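Local coordinates for protein putative methylthioribose-1-phosphate isomerase (Pyrococcus horikoshii OT3, PDB 6A34) that probably catalyses the interconversion of 5-methylthioribose 1-phosphate and 5-methylthioribulose 1-phosphate in the methionine salvage pathway, at residues Ala230-Val233 with Met234-Gly237; Gly181-Val184 with Arg185-Lys189. All blocks are in the same frame, centred on the assembly; numbering follows the deposited sequence.

Interaction 1 (Ala230-Val233 with Met234-Gly237)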
loop_
_atom_site.group_PDB
_atom_site.type_symbol
_atom_site.label_atom_id
_atom_site.label_comp_id
_atom_site.label_asym_id
_atom_site.label_seq_id
_atom_site.Cartn_x
_atom_site.Cartn_y
_atom_site.Cartn_z
ATOM N N ALA A 230 -5.269 6.411 2.138
ATOM C CA ALA A 230 -5.534 7.736 1.488
ATOM C C ALA A 230 -7.047 7.979 1.421
ATOM O O ALA A 230 -7.518 9.091 1.579
ATOM C CB ALA A 230 -4.878 7.814 0.135
ATOM N N ALA A 231 -7.816 6.912 1.214
ATOM C CA ALA A 231 -9.267 7.038 1.087
ATOM C C ALA A 231 -9.842 7.464 2.426
ATOM O O ALA A 231 -10.748 8.222 2.493
ATOM C CB ALA A 231 -9.847 5.729 0.670
ATOM N N PHE A 232 -9.243 6.947 3.500
ATOM C CA PHE A 232 -9.681 7.223 4.841
ATOM C C PHE A 232 -9.450 8.702 5.170
ATOM O O PHE A 232 -10.344 9.418 5.626
ATOM C CB PHE A 232 -8.952 6.322 5.839
ATOM C CG PHE A 232 -9.391 6.578 7.258
ATOM C CD1 PHE A 232 -10.562 6.018 7.743
ATOM C CD2 PHE A 232 -8.669 7.439 8.079
ATOM C CE1 PHE A 232 -10.970 6.250 9.046
ATOM C CE2 PHE A 232 -9.097 7.706 9.372
ATOM C CZ PHE A 232 -10.236 7.090 9.857
ATOM N N VAL A 233 -8.250 9.195 4.901
ATOM C CA VAL A 233 -7.991 10.561 5.254
ATOM C C VAL A 233 -8.852 11.499 4.403
ATOM O O VAL A 233 -9.179 12.588 4.877
ATOM C CB VAL A 233 -6.500 10.927 5.247
ATOM C CG1 VAL A 233 -5.743 10.007 6.183
ATOM C CG2 VAL A 233 -5.871 10.928 3.877
ATOM N N MET A 234 -9.206 11.078 3.184
ATOM C CA MET A 234 -10.103 11.873 2.326
ATOM C C MET A 234 -11.505 11.865 2.942
ATOM O O MET A 234 -12.115 12.931 3.081
ATOM C CB MET A 234 -10.199 11.325 0.892
ATOM C CG MET A 234 -8.924 11.494 0.061
ATOM S SD MET A 234 -9.198 11.018 -1.664
ATOM C CE MET A 234 -7.643 10.220 -2.066
ATOM N N GLN A 235 -11.971 10.659 3.301
ATOM C CA GLN A 235 -13.280 10.440 3.901
ATOM C C GLN A 235 -13.441 11.257 5.185
ATOM O O GLN A 235 -14.496 11.737 5.454
ATOM C CB GLN A 235 -13.460 8.962 4.264
ATOM C CG GLN A 235 -14.864 8.569 4.729
ATOM C CD GLN A 235 -14.805 7.252 5.479
ATOM O OE1 GLN A 235 -13.917 7.026 6.298
ATOM N NE2 GLN A 235 -15.695 6.330 5.157
ATOM N N GLN A 236 -12.381 11.376 5.989
ATOM C CA GLN A 236 -12.515 12.048 7.281
ATOM C C GLN A 236 -12.445 13.554 7.103
ATOM O O GLN A 236 -12.523 14.238 8.092
ATOM C CB GLN A 236 -11.431 11.643 8.276
ATOM C CG GLN A 236 -11.477 10.174 8.644
ATOM C CD GLN A 236 -12.790 9.859 9.300
ATOM O OE1 GLN A 236 -13.556 9.036 8.785
ATOM N NE2 GLN A 236 -13.064 10.540 10.410
ATOM N N GLY A 237 -12.302 14.066 5.873
ATOM C CA GLY A 237 -12.279 15.557 5.662
ATOM C C GLY A 237 -10.867 16.136 5.826
ATOM O O GLY A 237 -10.685 17.361 5.859
#
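One face of the Phe232 ring carries the methylene of Gln236: CG lies over it in a CH-pi contact, 3.7 Å from the ring centroid and displaced toward the rim. The amide plane of Gln236 lies at only 14° to that of the ring, near its CZ and CE1 rim, while the amide of Gln235 comes in obliquely, its plane turned 68° from the ring and its OE1 3.8 Å from Phe232 CD1. Phe232 reaches this position because its CG is anti to the backbone N (chi1 -180°), which carries the ring along the helix toward the C-terminal turn. On the same turn Phe232 O accepts Gln236 N at 2.8 Å, with the donor almost in line with the C=O bond; Gln236 CG sits 3.3 Å from that oxygen, folded between carbonyl and ring. Further back, Met234 N bonds Ala230 O, and its thioether chain runs back along the helix until CE lies 4.3 Å from Ala230 CB. Gly237 is the first residue to leave helical backbone angles; its positive phi and N-H bond to Met234 O at 3.0 Å belong to a Schellman motif. A beta carbon at these backbone angles would press on the carbonyl oxygen of Gln236, which favours glycine. Met234 packs on Leu264 and Leu267 of helix 261-270, whereas Phe232 and Val233 meet Tyr319 of the second subunit. Gln235 NE2 is held by a hydrogen bond to Val325 O of that subunit, so this short helix adds a side-chain-to-backbone hydrogen bond to the packing against the second subunit.

Interaction 2 (Gly181-Val184 with Arg185-Lys189)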
loop_
_atom_site.group_PDB
_atom_site.type_symbol
_atom_site.label_atom_id
_atom_site.label_comp_id
_atom_site.label_asym_id
_atom_site.label_seq_id
_atom_site.Cartn_x
_atom_site.Cartn_y
_atom_site.Cartn_z
ATOM N N GLY A 181 7.055 18.908 -6.077
ATOM C CA GLY A 181 7.923 19.486 -5.028
ATOM C C GLY A 181 7.998 21.009 -5.099
ATOM O O GLY A 181 8.028 21.677 -4.086
ATOM N N SER A 182 8.004 21.563 -6.310
ATOM C CA SER A 182 8.058 23.001 -6.486
ATOM C C SER A 182 6.780 23.642 -5.969
ATOM O O SER A 182 6.816 24.665 -5.307
ATOM C CB SER A 182 8.299 23.386 -7.905
ATOM O OG SER A 182 8.674 24.747 -7.948
ATOM N N VAL A 183 5.653 23.001 -6.253
ATOM C CA VAL A 183 4.358 23.576 -5.903
ATOM C C VAL A 183 4.250 23.643 -4.386
ATOM O O VAL A 183 3.880 24.669 -3.858
ATOM C CB VAL A 183 3.188 22.785 -6.519
ATOM C CG1 VAL A 183 1.852 23.213 -5.956
ATOM C CG2 VAL A 183 3.183 22.934 -8.029
ATOM N N VAL A 184 4.538 22.522 -3.715
ATOM C CA VAL A 184 4.441 22.449 -2.271
ATOM C C VAL A 184 5.527 23.310 -1.604
ATOM O O VAL A 184 5.286 23.865 -0.516
ATOM C CB VAL A 184 4.438 21.001 -1.761
ATOM C CG1 VAL A 184 3.231 20.243 -2.280
ATOM C CG2 VAL A 184 5.718 20.264 -2.097
ATOM N N ARG A 185 6.688 23.478 -2.244
ATOM C CA ARG A 185 7.729 24.386 -1.658
ATOM C C ARG A 185 7.252 25.853 -1.721
ATOM O O ARG A 185 7.306 26.563 -0.749
ATOM C CB ARG A 185 9.084 24.141 -2.325
ATOM C CG ARG A 185 9.768 22.892 -1.790
ATOM C CD ARG A 185 10.992 22.524 -2.610
ATOM N NE ARG A 185 11.810 21.551 -1.885
ATOM C CZ ARG A 185 11.741 20.238 -2.047
ATOM N NH1 ARG A 185 11.073 19.736 -3.075
ATOM N NH2 ARG A 185 12.337 19.433 -1.174
ATOM N N VAL A 186 6.660 26.269 -2.842
ATOM C CA VAL A 186 6.145 27.612 -2.931
ATOM C C VAL A 186 5.019 27.808 -1.908
ATOM O O VAL A 186 4.976 28.822 -1.209
ATOM C CB VAL A 186 5.682 27.936 -4.356
ATOM C CG1 VAL A 186 4.943 29.246 -4.395
ATOM C CG2 VAL A 186 6.843 27.952 -5.325
ATOM N N MET A 187 4.107 26.832 -1.815
ATOM C CA MET A 187 3.008 26.906 -0.894
ATOM C C MET A 187 3.552 27.030 0.538
ATOM O O MET A 187 2.990 27.770 1.348
ATOM C CB MET A 187 2.094 25.674 -1.007
ATOM C CG MET A 187 1.281 25.658 -2.277
ATOM S SD MET A 187 0.117 24.279 -2.380
ATOM C CE MET A 187 -1.025 24.704 -1.060
ATOM N N HIS A 188 4.610 26.277 0.856
ATOM C CA HIS A 188 5.154 26.242 2.229
ATOM C C HIS A 188 5.722 27.623 2.594
ATOM O O HIS A 188 5.456 28.153 3.670
ATOM C CB HIS A 188 6.198 25.126 2.386
ATOM C CG HIS A 188 6.906 25.150 3.695
ATOM N ND1 HIS A 188 6.295 24.775 4.870
ATOM C CD2 HIS A 188 8.161 25.509 4.029
ATOM C CE1 HIS A 188 7.152 24.880 5.872
ATOM N NE2 HIS A 188 8.289 25.341 5.387
ATOM N N LYS A 189 6.490 28.202 1.673
ATOM C CA LYS A 189 7.032 29.554 1.848
ATOM C C LYS A 189 5.897 30.561 2.038
ATOM O O LYS A 189 6.034 31.502 2.843
ATOM C CB LYS A 189 7.858 30.010 0.634
ATOM C CG LYS A 189 9.346 30.158 0.889
ATOM C CD LYS A 189 9.956 28.879 1.431
ATOM C CE LYS A 189 10.653 29.072 2.758
ATOM N NZ LYS A 189 11.399 27.850 3.141
#
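Arg185 doubles back along its helix over Gly181, and its whole aliphatic part skirts a single carbonyl. With CG placed anti to the carbonyl carbon (chi1 -78°), the chain starts toward the preceding turn. CB, CG and CD all stay within 3.4 Å of Gly181 O. That oxygen also accepts the Arg185 N-H, at 2.9 Å from N. From CG the chain is extended as far as NE, which forms a salt bridge with Asp218. NH2 pairs with Glu214, and NH1 donates to Leu177 O while approaching Gly181 CA obliquely at 3.7 Å. Every nitrogen of this buried guanidinium therefore has a partner, and its rotation is fixed. A side chain at Gly181 would collide with NH1, its CB falling only 2.8 Å from that nitrogen. A leucine in place of Arg185 would probably deprive Asp218 and Glu214 of this positive partner and Leu177 O of this donor. Two residues further along, Val183 and Met187 run side by side and point the same way, with CG1 of Val183 4.1 Å from SD of Met187. Val184 and Met187 pack against strand 193-199, Val186 and Met187 against helix 125-157. The arrangement belongs to the connecting helix of a beta-alpha-beta crossover, in which helix 180-189 joins the neighbouring parallel strands 161-165 and 193-199 of a Rossmann-like sheet.

How the interactions relate
Both contacts are short helical stretches in the same Rossmann-like domain, and interaction 2 comes first along the chain. Their centres are 23 Å apart and their nearest atoms about 14 Å, so they do not touch. Helix 180-189 links strands 161-165 and 193-199, whereas helix 230-235 follows edge strand 222-225 and leads to strand 241-244 on the far side of 161-165, the step by which the strand order 3-2-1-4 arises. Strand 193-199 packs against both helices. Their surroundings differ: interaction 2 lies within one subunit, where the Arg185 side chain is about 10 Å from that of Arg57, predicted to bind substrate, while interaction 1 faces the second subunit, away from the predicted active site.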